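Local coordinates for protein phosphoribosylaminoimidazole-succinocarboxamide synthase (Pyrococcus horikoshii, PDB 4O7T) that catalyses the ATP-dependent joining of L-aspartate to carboxyaminoimidazole ribonucleotide, giving SAICAR in de novo purine biosynthesis, at residues Glu89-Asn94 with Asp173-Phe178. Sequence-based numbering, arbitrary orientation.
With TMP (thymidine-5'-phosphate), chain B; ADP (adenosine-5'-diphosphate), chain C.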
loop_
_atom_site.group_PDB
_atom_site.type_symbol
_atom_site.label_atom_id
_atom_site.label_comp_id
_atom_site.label_asym_id
_atom_site.label_seq_id
_atom_site.Cartn_x
_atom_site.Cartn_y
_atom_site.Cartn_z
ATOM N N GLU A 89 -0.388 0.977 12.168
ATOM C CA GLU A 89 -0.641 2.398 12.265
ATOM C C GLU A 89 -1.649 2.710 11.161
ATOM O O GLU A 89 -1.430 2.369 9.995
ATOM C CB GLU A 89 0.665 3.194 12.161
ATOM C CG GLU A 89 1.620 2.819 13.292
ATOM C CD GLU A 89 2.912 3.620 13.342
ATOM O OE1 GLU A 89 3.848 3.160 14.036
ATOM O OE2 GLU A 89 3.011 4.704 12.724
ATOM N N VAL A 90 -2.781 3.294 11.551
ATOM C CA VAL A 90 -3.888 3.544 10.640
ATOM C C VAL A 90 -3.938 5.047 10.409
ATOM O O VAL A 90 -4.201 5.828 11.335
ATOM C CB VAL A 90 -5.226 3.033 11.221
ATOM C CG1 VAL A 90 -6.361 3.198 10.204
ATOM C CG2 VAL A 90 -5.090 1.569 11.616
ATOM N N VAL A 91 -3.668 5.455 9.180
ATOM C CA VAL A 91 -3.528 6.861 8.892
ATOM C C VAL A 91 -4.737 7.332 8.084
ATOM O O VAL A 91 -5.079 6.751 7.042
ATOM C CB VAL A 91 -2.194 7.179 8.154
ATOM C CG1 VAL A 91 -2.138 8.652 7.736
ATOM C CG2 VAL A 91 -0.987 6.825 9.012
ATOM N N VAL A 92 -5.385 8.387 8.574
ATOM C CA VAL A 92 -6.482 9.010 7.839
ATOM C C VAL A 92 -6.028 10.377 7.311
ATOM O O VAL A 92 -5.396 11.150 8.037
ATOM C CB VAL A 92 -7.752 9.164 8.705
ATOM C CG1 VAL A 92 -8.910 9.669 7.848
ATOM C CG2 VAL A 92 -8.118 7.842 9.374
ATOM N N ARG A 93 -6.335 10.656 6.043
ATOM C CA ARG A 93 -5.811 11.851 5.367
ATOM C C ARG A 93 -6.924 12.624 4.643
ATOM O O ARG A 93 -7.683 12.041 3.865
ATOM C CB ARG A 93 -4.678 11.458 4.398
ATOM C CG ARG A 93 -3.778 10.307 4.897
ATOM C CD ARG A 93 -2.607 9.978 3.959
ATOM N NE ARG A 93 -1.540 10.958 4.092
ATOM C CZ ARG A 93 -0.313 10.741 4.567
ATOM N NH1 ARG A 93 0.100 9.517 4.927
ATOM N NH2 ARG A 93 0.522 11.784 4.660
ATOM N N ASN A 94 -7.005 13.927 4.916
ATOM C CA ASN A 94 -8.009 14.830 4.327
ATOM C C ASN A 94 -7.394 15.800 3.325
ATOM O O ASN A 94 -8.020 16.142 2.320
ATOM C CB ASN A 94 -8.718 15.626 5.428
ATOM C CG ASN A 94 -9.420 14.726 6.433
ATOM O OD1 ASN A 94 -10.219 13.870 6.047
ATOM N ND2 ASN A 94 -9.121 14.905 7.727
ATOM N N ASP A 173 -4.218 15.352 8.441
ATOM C CA ASP A 173 -4.096 13.888 8.479
ATOM C C ASP A 173 -3.752 13.493 9.906
ATOM O O ASP A 173 -3.479 14.372 10.722
ATOM C CB ASP A 173 -3.076 13.341 7.445
ATOM C CG ASP A 173 -1.650 13.909 7.620
ATOM O OD1 ASP A 173 -1.194 14.115 8.748
ATOM O OD2 ASP A 173 -0.964 14.126 6.609
ATOM N N PHE A 174 -3.789 12.194 10.223
ATOM C CA PHE A 174 -3.460 11.734 11.585
ATOM C C PHE A 174 -3.299 10.233 11.645
ATOM O O PHE A 174 -3.788 9.513 10.782
ATOM C CB PHE A 174 -4.516 12.200 12.621
ATOM C CG PHE A 174 -5.900 11.641 12.390
ATOM C CD1 PHE A 174 -6.330 10.501 13.072
ATOM C CD2 PHE A 174 -6.775 12.258 11.506
ATOM C CE1 PHE A 174 -7.601 9.981 12.870
ATOM C CE2 PHE A 174 -8.056 11.750 11.300
ATOM C CZ PHE A 174 -8.470 10.601 11.978
ATOM N N LYS A 175 -2.630 9.765 12.687
ATOM C CA LYS A 175 -2.354 8.343 12.857
ATOM C C LYS A 175 -3.063 7.795 14.100
ATOM O O LYS A 175 -2.984 8.389 15.195
ATOM C CB LYS A 175 -0.840 8.103 12.954
ATOM C CG LYS A 175 -0.434 6.620 13.020
ATOM C CD LYS A 175 -0.351 6.068 14.452
ATOM C CE LYS A 175 0.869 6.618 15.225
ATOM N NZ LYS A 175 0.802 6.311 16.688
ATOM N N LEU A 176 -3.738 6.652 13.924
ATOM C CA LEU A 176 -4.355 5.931 15.034
ATOM C C LEU A 176 -3.785 4.528 15.220
ATOM O O LEU A 176 -3.235 3.925 14.283
ATOM C CB LEU A 176 -5.862 5.779 14.811
ATOM C CG LEU A 176 -6.707 7.024 14.578
ATOM C CD1 LEU A 176 -8.151 6.600 14.321
ATOM C CD2 LEU A 176 -6.601 7.999 15.750
ATOM N N GLU A 177 -3.960 3.986 16.422
ATOM C CA GLU A 177 -3.635 2.591 16.657
ATOM C C GLU A 177 -4.775 1.938 17.438
ATOM O O GLU A 177 -5.550 2.621 18.129
ATOM C CB GLU A 177 -2.324 2.480 17.421
ATOM C CG GLU A 177 -1.133 3.089 16.686
ATOM C CD GLU A 177 0.194 2.827 17.377
ATOM O OE1 GLU A 177 0.287 1.909 18.202
ATOM O OE2 GLU A 177 1.154 3.540 17.073
ATOM N N PHE A 178 -4.867 0.619 17.319
ATOM C CA PHE A 178 -6.005 -0.124 17.843
ATOM C C PHE A 178 -5.568 -1.423 18.500
ATOM O O PHE A 178 -4.562 -2.031 18.110
ATOM C CB PHE A 178 -6.967 -0.501 16.716
ATOM C CG PHE A 178 -7.694 0.658 16.113
ATOM C CD1 PHE A 178 -8.946 1.032 16.592
ATOM C CD2 PHE A 178 -7.135 1.370 15.042
ATOM C CE1 PHE A 178 -9.641 2.092 16.020
ATOM C CE2 PHE A 178 -7.824 2.438 14.466
ATOM C CZ PHE A 178 -9.070 2.797 14.960
HETATM P P TMP B . 3.207 10.688 6.895
HETATM O O1P TMP B . 4.599 10.652 7.417
HETATM O O2P TMP B . 2.756 9.350 6.339
HETATM O O3P TMP B . 2.837 11.885 6.050
HETATM O "O5'" TMP B . 2.363 10.901 8.244
HETATM C "C5'" TMP B . 0.929 10.905 8.260
HETATM C "C4'" TMP B . 0.426 11.238 9.660
HETATM O "O4'" TMP B . 0.710 10.161 10.562
HETATM C "C3'" TMP B . 1.063 12.491 10.264
HETATM O "O3'" TMP B . 0.025 13.230 10.889
HETATM C "C2'" TMP B . 1.942 12.039 11.397
HETATM C "C1'" TMP B . 1.477 10.617 11.689
HETATM N N1 TMP B . 2.618 9.726 11.952
HETATM C C2 TMP B . 2.819 9.208 13.261
HETATM O O2 TMP B . 2.033 9.526 14.174
HETATM N N3 TMP B . 3.847 8.380 13.540
HETATM C C4 TMP B . 4.721 8.032 12.575
HETATM O O4 TMP B . 5.687 7.278 12.835
HETATM C C5 TMP B . 4.542 8.547 11.187
HETATM C C5M TMP B . 5.498 8.180 10.072
HETATM C C6 TMP B . 3.469 9.397 10.947
HETATM P PB ADP C . 4.003 4.284 19.399
HETATM O O1B ADP C . 2.665 3.590 19.395
HETATM O O2B ADP C . 4.018 5.657 18.782
HETATM O O3B ADP C . 5.131 3.378 18.969
HETATM P PA ADP C . 5.621 4.163 21.754
HETATM O O1A ADP C . 6.534 3.325 20.884
HETATM O O2A ADP C . 6.165 5.397 22.438
HETATM O O3A ADP C . 4.283 4.600 20.954
HETATM O "O5'" ADP C . 5.052 3.179 22.900
HETATM C "C5'" ADP C . 3.673 2.831 23.020
HETATM C "C4'" ADP C . 3.474 1.339 22.767
HETATM O "O4'" ADP C . 2.383 0.873 23.568
HETATM C "C3'" ADP C . 3.082 1.059 21.326
HETATM O "O3'" ADP C . 3.647 -0.193 20.923
HETATM C "C2'" ADP C . 1.567 0.952 21.370
HETATM O "O2'" ADP C . 1.031 0.095 20.363
HETATM C "C1'" ADP C . 1.334 0.352 22.743
HETATM N N9 ADP C . -0.019 0.659 23.292
HETATM C C8 ADP C . -0.719 1.804 23.166
HETATM N N7 ADP C . -1.915 1.711 23.798
HETATM C C5 ADP C . -1.991 0.483 24.354
HETATM C C6 ADP C . -2.970 -0.290 25.163
HETATM N N6 ADP C . -4.146 0.248 25.532
HETATM N N1 ADP C . -2.649 -1.560 25.521
HETATM C C2 ADP C . -1.482 -2.129 25.172
HETATM N N3 ADP C . -0.550 -1.487 24.446
HETATM C C4 ADP C . -0.736 -0.209 24.015
HETATM O O HOH W 1 -1.856 13.799 4.181
#
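Arg93 and Asp173 run side by side and grip the phosphate and the sugar hydroxyl of the thymidine phosphate. The guanidinium, turned by its bend at chi3 (77°), gives NH1 to TMP O2P at 3.0 Å and NH2 to TMP O3P at 2.7 Å. Asp173 OD1 accepts the TMP O3' hydroxyl at 2.6 Å. Asp173 OD2 lies 3.4 Å from Arg93 NH2, far off the guanidinium plane, a salt bridge of charge alone; a water joins OD2 to Arg93 NE. Farther along, Lys175 bends at chi2 and chi3, laying CG and CD against Glu89 CB and carrying NZ to a salt bridge with Glu177 OE2 (2.8 Å), met on the anti side; Glu177 OE1 accepts ADP O2'. The strands are antiparallel neighbours in one sheet, Val90 pairing with Leu176 and Val92 with Phe174; TMP probably marks the ribonucleotide substrate site. With an alanine at Lys175, the carboxylates of Glu89 and Glu177, 4.1 Å apart (OE1 to OE2), would probably lose the neighbouring positive charge, and Glu89 CB its aliphatic cover. On the other face Val92 CB makes a CH-pi contact over the Phe174 ring, 4.0 Å from its centroid. Glu118 salt-bridges Arg93 NH1; Arg198, itself bonded to TMP, salt-bridges Asp173 OD2.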